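Local structure of putative glycosyltransferase (GalT1) (Streptococcus parasanguinis FW213, 5HEA) at residues A[11-16]-A[42-47]; A[94-99]-A[212-217]; A[114-119]-A[197-202]; A[185-190]-A[234-239]. The protein probably transfers sugar from a nucleotide-activated donor, this chain being the C-terminal part of a longer protein and carrying a GT-A-type glycosyltransferase domain. All coordinates share one frame; numbering follows the deposited sequence.

Contact 1: residues A[11-16]-A[42-47]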
loop_
_atom_site.group_PDB
_atom_site.type_symbol
_atom_site.label_atom_id
_atom_site.label_comp_id
_atom_site.label_asym_id
_atom_site.label_seq_id
_atom_site.Cartn_x
_atom_site.Cartn_y
_atom_site.Cartn_z
ATOM N N VAL A 11 -18.724 18.447 -20.449
ATOM C CA VAL A 11 -18.844 17.098 -20.976
ATOM C C VAL A 11 -17.659 16.252 -20.510
ATOM O O VAL A 11 -16.573 16.308 -21.086
ATOM C CB VAL A 11 -18.928 17.115 -22.523
ATOM C CG1 VAL A 11 -19.027 15.688 -23.089
ATOM C CG2 VAL A 11 -20.117 17.960 -22.980
ATOM N N PRO A 12 -17.856 15.479 -19.437
ATOM C CA PRO A 12 -16.806 14.571 -18.978
ATOM C C PRO A 12 -16.643 13.428 -19.972
ATOM O O PRO A 12 -17.628 12.909 -20.503
ATOM C CB PRO A 12 -17.358 14.038 -17.647
ATOM C CG PRO A 12 -18.407 15.033 -17.248
ATOM C CD PRO A 12 -19.009 15.492 -18.526
ATOM N N VAL A 13 -15.399 13.046 -20.223
ATOM C CA VAL A 13 -15.100 12.026 -21.220
ATOM C C VAL A 13 -14.190 10.985 -20.605
ATOM O O VAL A 13 -13.050 11.287 -20.240
ATOM C CB VAL A 13 -14.411 12.634 -22.467
ATOM C CG1 VAL A 13 -13.954 11.531 -23.423
ATOM C CG2 VAL A 13 -15.346 13.593 -23.177
ATOM N N TYR A 14 -14.697 9.762 -20.468
ATOM C CA TYR A 14 -13.863 8.637 -20.057
ATOM C C TYR A 14 -14.259 7.374 -20.826
ATOM O O TYR A 14 -15.351 6.840 -20.637
ATOM C CB TYR A 14 -13.917 8.387 -18.538
ATOM C CG TYR A 14 -12.953 7.284 -18.126
ATOM C CD1 TYR A 14 -11.582 7.478 -18.208
ATOM C CD2 TYR A 14 -13.415 6.042 -17.700
ATOM C CE1 TYR A 14 -10.692 6.480 -17.869
ATOM C CE2 TYR A 14 -12.527 5.030 -17.353
ATOM C CZ TYR A 14 -11.167 5.260 -17.440
ATOM O OH TYR A 14 -10.271 4.281 -17.100
ATOM N N ASN A 15 -13.370 6.935 -21.714
ATOM C CA ASN A 15 -13.525 5.683 -22.459
ATOM C C ASN A 15 -14.885 5.525 -23.132
ATOM O O ASN A 15 -15.585 4.530 -22.931
ATOM C CB ASN A 15 -13.199 4.477 -21.576
ATOM C CG ASN A 15 -11.719 4.365 -21.296
ATOM O OD1 ASN A 15 -10.937 5.191 -21.753
ATOM N ND2 ASN A 15 -11.326 3.351 -20.543
ATOM N N VAL A 16 -15.246 6.515 -23.941
ATOM C CA VAL A 16 -16.533 6.504 -24.628
ATOM C C VAL A 16 -16.375 6.581 -26.145
ATOM O O VAL A 16 -17.198 7.189 -26.838
ATOM C CB VAL A 16 -17.435 7.657 -24.122
ATOM C CG1 VAL A 16 -18.017 7.307 -22.757
ATOM C CG2 VAL A 16 -16.647 8.975 -24.054
ATOM N N ASP A 42 -10.792 12.503 -18.976
ATOM C CA ASP A 42 -10.358 12.051 -17.654
ATOM C C ASP A 42 -9.391 10.870 -17.790
ATOM O O ASP A 42 -9.604 9.800 -17.211
ATOM C CB ASP A 42 -11.619 11.672 -16.841
ATOM C CG ASP A 42 -11.328 11.326 -15.387
ATOM O OD1 ASP A 42 -10.448 11.959 -14.756
ATOM O OD2 ASP A 42 -11.999 10.408 -14.875
ATOM N N GLY A 43 -8.335 11.056 -18.584
ATOM C CA GLY A 43 -7.332 10.017 -18.749
ATOM C C GLY A 43 -7.830 8.791 -19.507
ATOM O O GLY A 43 -7.433 7.675 -19.192
ATOM N N SER A 44 -8.700 8.989 -20.498
ATOM C CA SER A 44 -9.179 7.874 -21.319
ATOM C C SER A 44 -8.041 7.054 -21.893
ATOM O O SER A 44 -6.974 7.582 -22.216
ATOM C CB SER A 44 -10.032 8.363 -22.486
ATOM O OG SER A 44 -11.183 9.036 -22.028
ATOM N N THR A 45 -8.285 5.757 -22.039
ATOM C CA THR A 45 -7.273 4.848 -22.554
ATOM C C THR A 45 -7.681 4.214 -23.873
ATOM O O THR A 45 -6.944 3.396 -24.419
ATOM C CB THR A 45 -6.972 3.745 -21.547
ATOM O OG1 THR A 45 -8.205 3.136 -21.162
ATOM C CG2 THR A 45 -6.316 4.335 -20.306
ATOM N N ASP A 46 -8.854 4.578 -24.389
ATOM C CA ASP A 46 -9.243 4.169 -25.743
ATOM C C ASP A 46 -8.933 5.296 -26.742
ATOM O O ASP A 46 -7.957 6.025 -26.573
ATOM C CB ASP A 46 -10.719 3.723 -25.813
ATOM C CG ASP A 46 -11.698 4.814 -25.390
ATOM O OD1 ASP A 46 -11.248 5.944 -25.102
ATOM O OD2 ASP A 46 -12.930 4.544 -25.358
ATOM N N ASN A 47 -9.759 5.455 -27.769
ATOM C CA ASN A 47 -9.525 6.511 -28.760
ATOM C C ASN A 47 -10.220 7.830 -28.430
ATOM O O ASN A 47 -10.188 8.758 -29.236
ATOM C CB ASN A 47 -9.932 6.039 -30.162
ATOM C CG ASN A 47 -8.984 4.990 -30.731
ATOM O OD1 ASN A 47 -7.764 5.145 -30.685
ATOM N ND2 ASN A 47 -9.547 3.910 -31.264
#
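Asn15 OD1 is gripped by two successive backbone amides of the 42-47 loop. Thr45 N donates to Asn15 OD1 at 2.7 Å, in the carbonyl plane and on a lone pair, and Asp46 N adds a weak bond to Asn15 OD1 of 3.4 Å. The other end of the same amide is used as well: Asn15 ND2 donates to Thr45 OG1 over 3.2 Å, with the hydroxyl tilted from the amide plane. Two sound bonds and a weak one thus help to set the rotation of the Asn15 carboxamide, whose CG also sits over the face of the neighbouring Tyr14 ring. Asn15 N closes the set by donating to Ser44 OG at 3.0 Å, an oxygen shared with Asn41. The contact lies at the C-terminal ends of the adjacent parallel strands 7-13 and 35-41 of the Rossmann-like GT-A domain, the edge where nucleotide-sugar donors bind in this fold. The strand pairing ends in a nearly straight bond from Asp42 N to Val13 O, 2.9 Å. Tyr14, its CG anti to the backbone N (chi1 -175°), swings its ring toward the loop, where Gly43 O lies at the ring edge, 3.7 Å from Tyr14 CE1. Asp42 turns its carboxylate to the backbone amides of Ala70 and Gly71 and to Gln67. Asp46 OD2 approaches Asn15 C to 3.1 Å, while its carboxylate is held by Ser48 and by the amide of Glu17.

Contact 2: residues A[94-99]-A[212-217]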
loop_
_atom_site.group_PDB
_atom_site.type_symbol
_atom_site.label_atom_id
_atom_site.label_comp_id
_atom_site.label_asym_id
_atom_site.label_seq_id
_atom_site.Cartn_x
_atom_site.Cartn_y
_atom_site.Cartn_z
ATOM N N ASP A 94 -22.065 9.758 -23.398
ATOM C CA ASP A 94 -22.821 8.582 -23.865
ATOM C C ASP A 94 -24.140 8.940 -24.544
ATOM O O ASP A 94 -24.772 8.091 -25.183
ATOM C CB ASP A 94 -23.238 7.734 -22.666
ATOM C CG ASP A 94 -22.110 6.949 -22.091
ATOM O OD1 ASP A 94 -21.200 6.588 -22.858
ATOM O OD2 ASP A 94 -22.139 6.680 -20.875
ATOM N N ASP A 95 -24.570 10.182 -24.365
ATOM C CA ASP A 95 -25.920 10.614 -24.727
ATOM C C ASP A 95 -25.933 11.573 -25.910
ATOM O O ASP A 95 -24.881 11.894 -26.455
ATOM C CB ASP A 95 -26.577 11.279 -23.511
ATOM C CG ASP A 95 -26.666 10.343 -22.313
ATOM O OD1 ASP A 95 -26.791 9.114 -22.532
ATOM O OD2 ASP A 95 -26.619 10.832 -21.154
ATOM N N PHE A 96 -27.126 12.014 -26.318
ATOM C CA PHE A 96 -27.252 12.996 -27.395
ATOM C C PHE A 96 -28.557 13.772 -27.274
ATOM O O PHE A 96 -29.445 13.398 -26.507
ATOM C CB PHE A 96 -27.111 12.346 -28.781
ATOM C CG PHE A 96 -28.091 11.232 -29.034
ATOM C CD1 PHE A 96 -27.869 9.966 -28.509
ATOM C CD2 PHE A 96 -29.231 11.451 -29.799
ATOM C CE1 PHE A 96 -28.762 8.939 -28.734
ATOM C CE2 PHE A 96 -30.139 10.422 -30.044
ATOM C CZ PHE A 96 -29.907 9.163 -29.512
ATOM N N VAL A 97 -28.662 14.871 -28.015
ATOM C CA VAL A 97 -29.782 15.789 -27.843
ATOM C C VAL A 97 -30.382 16.265 -29.167
ATOM O O VAL A 97 -29.748 16.175 -30.226
ATOM C CB VAL A 97 -29.354 17.037 -27.021
ATOM C CG1 VAL A 97 -28.891 16.639 -25.626
ATOM C CG2 VAL A 97 -28.235 17.777 -27.736
ATOM N N GLU A 98 -31.606 16.790 -29.088
ATOM C CA GLU A 98 -32.259 17.442 -30.219
ATOM C C GLU A 98 -31.512 18.719 -30.554
ATOM O O GLU A 98 -30.799 19.249 -29.712
ATOM C CB GLU A 98 -33.704 17.806 -29.865
ATOM C CG GLU A 98 -34.625 16.624 -29.686
ATOM C CD GLU A 98 -35.017 15.999 -31.006
ATOM O OE1 GLU A 98 -34.742 16.612 -32.060
ATOM O OE2 GLU A 98 -35.598 14.893 -30.988
ATOM N N GLU A 99 -31.691 19.229 -31.771
ATOM C CA GLU A 99 -30.988 20.440 -32.195
ATOM C C GLU A 99 -31.494 21.702 -31.495
ATOM O O GLU A 99 -30.790 22.720 -31.465
ATOM C CB GLU A 99 -31.078 20.617 -33.712
ATOM C CG GLU A 99 -32.421 21.141 -34.179
ATOM C CD GLU A 99 -32.486 21.318 -35.684
ATOM O OE1 GLU A 99 -31.726 20.620 -36.392
ATOM O OE2 GLU A 99 -33.291 22.155 -36.151
ATOM N N SER A 212 -36.119 16.183 -24.811
ATOM C CA SER A 212 -35.221 16.690 -25.846
ATOM C C SER A 212 -33.800 16.177 -25.656
ATOM O O SER A 212 -32.939 16.330 -26.530
ATOM C CB SER A 212 -35.224 18.212 -25.832
ATOM O OG SER A 212 -36.523 18.691 -26.133
ATOM N N TYR A 213 -33.569 15.580 -24.497
ATOM C CA TYR A 213 -32.302 14.916 -24.198
ATOM C C TYR A 213 -32.538 13.415 -24.331
ATOM O O TYR A 213 -33.572 12.908 -23.878
ATOM C CB TYR A 213 -31.884 15.264 -22.769
ATOM C CG TYR A 213 -30.509 14.756 -22.339
ATOM C CD1 TYR A 213 -30.337 13.447 -21.895
ATOM C CD2 TYR A 213 -29.403 15.601 -22.340
ATOM C CE1 TYR A 213 -29.079 12.974 -21.471
ATOM C CE2 TYR A 213 -28.138 15.145 -21.936
ATOM C CZ TYR A 213 -27.988 13.831 -21.502
ATOM O OH TYR A 213 -26.749 13.371 -21.085
ATOM N N TYR A 214 -31.596 12.709 -24.958
ATOM C CA TYR A 214 -31.697 11.259 -25.122
ATOM C C TYR A 214 -30.665 10.499 -24.285
ATOM O O TYR A 214 -29.454 10.658 -24.457
ATOM C CB TYR A 214 -31.630 10.867 -26.605
ATOM C CG TYR A 214 -32.849 11.355 -27.372
ATOM C CD1 TYR A 214 -34.061 10.674 -27.287
ATOM C CD2 TYR A 214 -32.795 12.506 -28.151
ATOM C CE1 TYR A 214 -35.185 11.124 -27.965
ATOM C CE2 TYR A 214 -33.912 12.966 -28.828
ATOM C CZ TYR A 214 -35.102 12.269 -28.728
ATOM O OH TYR A 214 -36.220 12.706 -29.402
ATOM N N TYR A 215 -31.181 9.689 -23.367
ATOM C CA TYR A 215 -30.382 8.908 -22.439
ATOM C C TYR A 215 -30.099 7.558 -23.097
ATOM O O TYR A 215 -31.019 6.786 -23.370
ATOM C CB TYR A 215 -31.164 8.712 -21.128
ATOM C CG TYR A 215 -30.445 7.913 -20.069
ATOM C CD1 TYR A 215 -30.596 6.535 -19.986
ATOM C CD2 TYR A 215 -29.613 8.537 -19.150
ATOM C CE1 TYR A 215 -29.936 5.800 -19.017
ATOM C CE2 TYR A 215 -28.944 7.811 -18.179
ATOM C CZ TYR A 215 -29.112 6.446 -18.117
ATOM O OH TYR A 215 -28.452 5.724 -17.152
ATOM N N SER A 216 -28.826 7.291 -23.370
ATOM C CA SER A 216 -28.415 6.028 -23.960
ATOM C C SER A 216 -28.489 4.909 -22.932
ATOM O O SER A 216 -27.846 4.969 -21.886
ATOM C CB SER A 216 -26.990 6.142 -24.486
ATOM O OG SER A 216 -26.450 4.866 -24.750
ATOM N N GLN A 217 -29.270 3.880 -23.240
ATOM C CA GLN A 217 -29.500 2.784 -22.310
ATOM C C GLN A 217 -28.963 1.477 -22.905
ATOM O O GLN A 217 -29.292 1.135 -24.039
ATOM C CB GLN A 217 -31.001 2.682 -22.063
ATOM C CG GLN A 217 -31.436 1.601 -21.126
ATOM C CD GLN A 217 -32.937 1.407 -21.169
ATOM O OE1 GLN A 217 -33.557 1.527 -22.230
ATOM N NE2 GLN A 217 -33.535 1.114 -20.018
HETATM O O HOH W 1 -26.372 6.992 -20.860
#
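Asp95 and Tyr213 meet with the carboxylate and ring planes 77° apart, the phenol donating to the anti lone pair of OD2 in a short bond, Tyr213 OH to Asp95 OD2 2.5 Å. That hydroxyl also takes the N-H of Asp92. The other carboxylate oxygen is met from above its plane by the backbone amide of Ser216, Ser216 N to Asp95 OD1 2.9 Å, and a water lies within hydrogen-bonding distance of both Asp95 OD1 and Ser216 O, so both oxygens of this acid are engaged. Tyr214 faces the other way. Its CB lies over the centre of the Phe96 ring, a CH-pi contact of 3.8 Å from CB to the ring centroid, while the two rings are offset with little overlap, their planes only 22° apart. Phe96 takes this place with CG between its backbone N and carbonyl carbon (chi1 57°). Farther out, Tyr214 OH donates to the anti lone pair of Glu98 OE2 at 2.8 Å, the carboxylate lying at the ring edge; a bend at chi2 of Glu98 brings it there. On the other face, Val97 CG1 touches Tyr213 CD2 at 3.5 Å. Backbone bonds join Phe96 and Tyr214 in both directions, with Tyr214 N to Phe96 O at 2.7 Å, and Glu98 N reaches Ser212 O at 2.9 Å. Helix 20-28 packs on Phe96 and Val97, and Phe131 meets Tyr214 edge-to-face. The arrangement is a short antiparallel pairing of two bridges, one hydrogen-bonded (Phe96-Tyr214) and one non-hydrogen-bonded (Val97-Tyr213), joining strand 96-97 to strand 204-217 in the mixed sheet of the GT-A domain.

Contact 3: residues A[114-119]-A[197-202]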
loop_
_atom_site.group_PDB
_atom_site.type_symbol
_atom_site.label_atom_id
_atom_site.label_comp_id
_atom_site.label_asym_id
_atom_site.label_seq_id
_atom_site.Cartn_x
_atom_site.Cartn_y
_atom_site.Cartn_z
ATOM N N SER A 114 -36.325 32.774 -14.246
ATOM C CA SER A 114 -35.934 31.688 -13.349
ATOM C C SER A 114 -34.424 31.634 -13.206
ATOM O O SER A 114 -33.705 32.241 -13.985
ATOM C CB SER A 114 -36.428 30.349 -13.890
ATOM O OG SER A 114 -37.825 30.244 -13.751
ATOM N N ASP A 115 -33.942 30.877 -12.228
ATOM C CA ASP A 115 -32.505 30.734 -12.020
ATOM C C ASP A 115 -32.002 29.431 -12.619
ATOM O O ASP A 115 -30.805 29.260 -12.843
ATOM C CB ASP A 115 -32.211 30.757 -10.532
ATOM C CG ASP A 115 -32.708 32.042 -9.873
ATOM O OD1 ASP A 115 -33.570 31.962 -8.976
ATOM O OD2 ASP A 115 -32.251 33.130 -10.276
ATOM N N ILE A 116 -32.939 28.510 -12.833
ATOM C CA ILE A 116 -32.668 27.179 -13.371
ATOM C C ILE A 116 -33.836 26.796 -14.275
ATOM O O ILE A 116 -34.988 27.100 -13.959
ATOM C CB ILE A 116 -32.546 26.127 -12.237
ATOM C CG1 ILE A 116 -31.427 26.526 -11.262
ATOM C CG2 ILE A 116 -32.287 24.718 -12.823
ATOM C CD1 ILE A 116 -31.328 25.660 -10.011
ATOM N N SER A 117 -33.542 26.174 -15.414
ATOM C CA SER A 117 -34.568 25.515 -16.209
ATOM C C SER A 117 -34.179 24.040 -16.360
ATOM O O SER A 117 -32.996 23.688 -16.335
ATOM C CB SER A 117 -34.753 26.182 -17.575
ATOM O OG SER A 117 -33.610 26.008 -18.393
ATOM N N VAL A 118 -35.185 23.187 -16.489
ATOM C CA VAL A 118 -34.995 21.744 -16.486
ATOM C C VAL A 118 -35.909 21.174 -17.548
ATOM O O VAL A 118 -37.071 21.579 -17.648
ATOM C CB VAL A 118 -35.395 21.129 -15.118
ATOM C CG1 VAL A 118 -35.197 19.596 -15.112
ATOM C CG2 VAL A 118 -34.621 21.782 -13.969
ATOM N N CYS A 119 -35.395 20.261 -18.362
ATOM C CA CYS A 119 -36.277 19.524 -19.263
ATOM C C CYS A 119 -36.246 18.050 -18.908
ATOM O O CYS A 119 -35.600 17.647 -17.938
ATOM C CB CYS A 119 -35.944 19.769 -20.751
ATOM S SG CYS A 119 -34.394 19.046 -21.369
ATOM N N ARG A 197 -28.566 20.681 -4.217
ATOM C CA ARG A 197 -28.005 21.860 -3.563
ATOM C C ARG A 197 -28.072 23.099 -4.463
ATOM O O ARG A 197 -28.288 24.211 -3.987
ATOM C CB ARG A 197 -26.588 21.589 -3.055
ATOM C CG ARG A 197 -26.552 20.454 -2.027
ATOM C CD ARG A 197 -25.178 20.263 -1.433
ATOM N NE ARG A 197 -24.356 19.316 -2.188
ATOM C CZ ARG A 197 -23.126 19.578 -2.632
ATOM N NH1 ARG A 197 -22.590 20.776 -2.409
ATOM N NH2 ARG A 197 -22.423 18.647 -3.288
ATOM N N LEU A 198 -27.903 22.912 -5.766
ATOM C CA LEU A 198 -28.127 24.012 -6.710
ATOM C C LEU A 198 -29.576 24.512 -6.687
ATOM O O LEU A 198 -29.830 25.725 -6.698
ATOM C CB LEU A 198 -27.754 23.569 -8.121
ATOM C CG LEU A 198 -26.268 23.268 -8.281
ATOM C CD1 LEU A 198 -26.044 22.433 -9.546
ATOM C CD2 LEU A 198 -25.501 24.589 -8.357
ATOM N N TYR A 199 -30.527 23.584 -6.649
ATOM C CA TYR A 199 -31.944 23.958 -6.534
ATOM C C TYR A 199 -32.188 24.848 -5.299
ATOM O O TYR A 199 -32.904 25.864 -5.350
ATOM C CB TYR A 199 -32.816 22.713 -6.391
ATOM C CG TYR A 199 -32.868 21.765 -7.561
ATOM C CD1 TYR A 199 -32.735 22.213 -8.865
ATOM C CD2 TYR A 199 -33.092 20.404 -7.349
ATOM C CE1 TYR A 199 -32.799 21.322 -9.931
ATOM C CE2 TYR A 199 -33.150 19.507 -8.405
ATOM C CZ TYR A 199 -33.003 19.973 -9.684
ATOM O OH TYR A 199 -33.083 19.093 -10.723
ATOM N N LEU A 200 -31.585 24.468 -4.178
ATOM C CA LEU A 200 -31.781 25.218 -2.929
ATOM C C LEU A 200 -31.211 26.642 -3.005
ATOM O O LEU A 200 -31.578 27.503 -2.211
ATOM C CB LEU A 200 -31.195 24.451 -1.734
ATOM C CG LEU A 200 -31.872 23.126 -1.381
ATOM C CD1 LEU A 200 -31.029 22.334 -0.378
ATOM C CD2 LEU A 200 -33.289 23.370 -0.839
ATOM N N LYS A 201 -30.325 26.892 -3.969
ATOM C CA LYS A 201 -29.774 28.230 -4.176
ATOM C C LYS A 201 -30.733 29.094 -4.991
ATOM O O LYS A 201 -30.639 30.318 -4.963
ATOM C CB LYS A 201 -28.427 28.159 -4.905
ATOM C CG LYS A 201 -27.262 27.608 -4.088
ATOM C CD LYS A 201 -26.701 28.659 -3.156
ATOM C CE LYS A 201 -25.224 28.407 -2.866
ATOM N NZ LYS A 201 -24.314 28.831 -3.968
ATOM N N ALA A 202 -31.657 28.462 -5.711
ATOM C CA ALA A 202 -32.517 29.190 -6.652
ATOM C C ALA A 202 -33.747 29.809 -5.990
ATOM O O ALA A 202 -34.108 29.436 -4.873
ATOM C CB ALA A 202 -32.932 28.279 -7.809
#
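Ile116 is the knob of this contact: its CD1 enters a hollow at the end of helix 197-201 bounded by Leu198 O, the Tyr199 ring and the methyl of Ala202, just past the helix. This is strand-on-helix packing in the alpha/beta core of the GT-A domain, where helix 195-201 lies against the mixed sheet containing strand 116-125. The local axes of strand 116-119 and helix 197-201 approach to 10.3 Å, with their N-to-C directions 133° apart. Ile116 reaches across this gap because CG1 is anti to the carbonyl carbon (chi1 -58°) and the chain then runs on extended to CD1. At the edge of the Tyr199 ring, near its plane, Ile116 CD1 comes 3.9 Å from Tyr199 CD1. On the other flank Ile116 CD1 rests 3.8 Å from Ala202 CB. The floor is the helix backbone itself, with Leu198 O 3.6 Å from Ile116 CD1. Two residues farther along the strand, Val118 offers CG2 more loosely to the same ring. Although Tyr199 starts out pointing away from the strand, its ring ends beside Ile116 and Val118; it also touches Ile205 and Lys171, and its hydroxyl bonds to Thr164 O. Phe173 touches both Ile116 and Leu198. No hydrogen bond crosses between the two segments, and the touching is mainly apolar. Past the end of the helix Asp115 CB lies 3.8 Å from Ala202 CB, and Asp115 OD1 accepts the amide of Ser203.

Contact 4: residues A[185-190]-A[234-239]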
loop_
_atom_site.group_PDB
_atom_site.type_symbol
_atom_site.label_atom_id
_atom_site.label_comp_id
_atom_site.label_asym_id
_atom_site.label_seq_id
_atom_site.Cartn_x
_atom_site.Cartn_y
_atom_site.Cartn_z
ATOM N N LEU A 185 -15.594 14.057 -4.342
ATOM C CA LEU A 185 -14.560 13.278 -5.014
ATOM C C LEU A 185 -14.627 11.786 -4.726
ATOM O O LEU A 185 -15.005 11.365 -3.630
ATOM C CB LEU A 185 -13.168 13.813 -4.666
ATOM C CG LEU A 185 -12.733 15.101 -5.366
ATOM C CD1 LEU A 185 -13.478 15.287 -6.689
ATOM C CD2 LEU A 185 -12.894 16.319 -4.485
ATOM N N GLY A 186 -14.279 10.993 -5.738
ATOM C CA GLY A 186 -14.147 9.552 -5.602
ATOM C C GLY A 186 -15.463 8.843 -5.364
ATOM O O GLY A 186 -15.516 7.617 -5.279
ATOM N N ARG A 187 -16.527 9.629 -5.274
ATOM C CA ARG A 187 -17.841 9.146 -4.890
ATOM C C ARG A 187 -18.652 8.895 -6.154
ATOM O O ARG A 187 -18.606 9.688 -7.092
ATOM C CB ARG A 187 -18.528 10.220 -4.029
ATOM C CG ARG A 187 -19.528 9.731 -2.990
ATOM C CD ARG A 187 -20.518 10.847 -2.635
ATOM N NE ARG A 187 -21.284 10.593 -1.416
ATOM C CZ ARG A 187 -21.345 11.423 -0.374
ATOM N NH1 ARG A 187 -20.686 12.580 -0.396
ATOM N NH2 ARG A 187 -22.074 11.104 0.695
ATOM N N LEU A 188 -19.368 7.777 -6.189
ATOM C CA LEU A 188 -20.393 7.562 -7.205
ATOM C C LEU A 188 -21.671 8.125 -6.589
ATOM O O LEU A 188 -21.661 8.512 -5.420
ATOM C CB LEU A 188 -20.550 6.069 -7.521
ATOM C CG LEU A 188 -20.899 5.583 -8.939
ATOM C CD1 LEU A 188 -21.778 4.322 -8.894
ATOM C CD2 LEU A 188 -21.536 6.668 -9.805
ATOM N N ARG A 189 -22.762 8.168 -7.358
ATOM C CA ARG A 189 -23.971 8.898 -6.965
ATOM C C ARG A 189 -23.561 10.334 -6.621
ATOM O O ARG A 189 -23.928 10.885 -5.582
ATOM C CB ARG A 189 -24.663 8.222 -5.775
ATOM C CG ARG A 189 -25.089 6.783 -6.017
ATOM C CD ARG A 189 -26.177 6.706 -7.075
ATOM N NE ARG A 189 -27.113 5.611 -6.822
ATOM C CZ ARG A 189 -28.280 5.751 -6.198
ATOM N NH1 ARG A 189 -28.669 6.945 -5.758
ATOM N NH2 ARG A 189 -29.060 4.694 -6.016
ATOM N N GLU A 190 -22.740 10.919 -7.484
ATOM C CA GLU A 190 -22.205 12.242 -7.208
ATOM C C GLU A 190 -23.254 13.298 -7.557
ATOM O O GLU A 190 -23.353 14.322 -6.868
ATOM C CB GLU A 190 -20.873 12.471 -7.940
ATOM C CG GLU A 190 -20.931 12.485 -9.484
ATOM C CD GLU A 190 -20.835 11.098 -10.153
ATOM O OE1 GLU A 190 -20.886 10.049 -9.465
ATOM O OE2 GLU A 190 -20.712 11.058 -11.400
ATOM N N MET A 234 -25.625 6.059 -1.610
ATOM C CA MET A 234 -27.078 6.096 -1.757
ATOM C C MET A 234 -27.745 6.443 -0.408
ATOM O O MET A 234 -28.675 7.253 -0.341
ATOM C CB MET A 234 -27.579 4.745 -2.279
ATOM C CG MET A 234 -29.073 4.694 -2.580
ATOM S SD MET A 234 -29.646 3.062 -3.120
ATOM C CE MET A 234 -29.229 2.028 -1.702
ATOM N N ILE A 235 -27.240 5.841 0.661
ATOM C CA ILE A 235 -27.805 6.035 1.989
ATOM C C ILE A 235 -27.348 7.360 2.578
ATOM O O ILE A 235 -28.171 8.153 3.020
ATOM C CB ILE A 235 -27.435 4.856 2.925
ATOM C CG1 ILE A 235 -27.993 3.555 2.351
ATOM C CG2 ILE A 235 -27.976 5.081 4.327
ATOM C CD1 ILE A 235 -29.485 3.652 2.056
ATOM N N SER A 236 -26.038 7.612 2.585
ATOM C CA SER A 236 -25.535 8.847 3.200
ATOM C C SER A 236 -26.003 10.119 2.458
ATOM O O SER A 236 -26.271 11.143 3.097
ATOM C CB SER A 236 -24.009 8.813 3.357
ATOM O OG SER A 236 -23.394 8.761 2.098
ATOM N N ASN A 237 -26.126 10.051 1.128
ATOM C CA ASN A 237 -26.711 11.165 0.365
ATOM C C ASN A 237 -28.123 11.506 0.826
ATOM O O ASN A 237 -28.457 12.672 0.975
ATOM C CB ASN A 237 -26.753 10.889 -1.149
ATOM C CG ASN A 237 -25.373 10.915 -1.794
ATOM O OD1 ASN A 237 -24.394 11.303 -1.167
ATOM N ND2 ASN A 237 -25.300 10.516 -3.060
ATOM N N ALA A 238 -28.965 10.488 1.003
ATOM C CA ALA A 238 -30.348 10.709 1.436
ATOM C C ALA A 238 -30.417 11.281 2.871
ATOM O O ALA A 238 -31.253 12.138 3.173
ATOM C CB ALA A 238 -31.164 9.408 1.324
ATOM N N GLU A 239 -29.534 10.808 3.745
ATOM C CA GLU A 239 -29.472 11.312 5.129
ATOM C C GLU A 239 -29.006 12.763 5.191
ATOM O O GLU A 239 -29.599 13.590 5.866
ATOM C CB GLU A 239 -28.571 10.411 5.981
ATOM C CG GLU A 239 -29.240 9.064 6.267
ATOM C CD GLU A 239 -28.282 7.987 6.748
ATOM O OE1 GLU A 239 -27.055 8.225 6.743
ATOM O OE2 GLU A 239 -28.770 6.896 7.135
#
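The segment 185-190 is an irregular loop that runs past one side of helix 234-239, with Arg189 and Met234 the nearest residues, their CA atoms 6.7 Å apart. Arg189 has a positive phi (53°), and its carbonyl oxygen faces the helix. There Asn237 ND2 donates to Arg189 O at 2.9 Å, in the carbonyl plane and on a lone pair; the same nitrogen also serves Asp192. The two arginines reach the helix differently. Arg187, extended from CG to NE, slides past Asn237 in the opposite direction, so that Asn237 OD1 lies over one face of its guanidinium, 3.0 Å from Arg187 NH2 but at an angle too poor for a hydrogen bond. The guanidinium edge is used instead: Arg187 NH2 donates in plane to Ser236 OG at 3.0 Å, with an angle of 142°, while NE is bonded to Ser233; poor order of this side chain makes its contacts less certain. Arg189, bent at chi2 and chi3, lies alongside Met234 and points the same way. One face of its guanidinium covers Met234 CB, offset toward the rim, and Arg189 NH2 comes 3.4 Å from Met234 SD. The loop before helix 195-201 is thus tied to helix 231-247 by an amide N-H, a hydroxyl and packing on Met234; the polar helix residues that meet it are uncharged, while the charge of Arg189 is met by a salt bridge from its NE to Asp229, outside the segments.

How the contacts relate
Contacts 1, 2 and 3 all reach the same mixed sheet, and contact 4 joins the loop before helix 195-201 to the helix 231-247 that follows the last strand. Contact 1 closes before the others open. The segments of contact 3 both fall between those of contact 2, while contact 4 alternates with both, so the later part of the chain is interlaced. Contacts 1 and 2 touch, Val16 CG1 lying 3.3 Å from Asp94 OD1, with centres about 18 Å apart; contacts 1 and 3 lie on opposite sides of the chain's centre, about 29 Å between centres. Contacts 3 and 4 both border the third subunit, and so lie near a subunit interface of the hexamer.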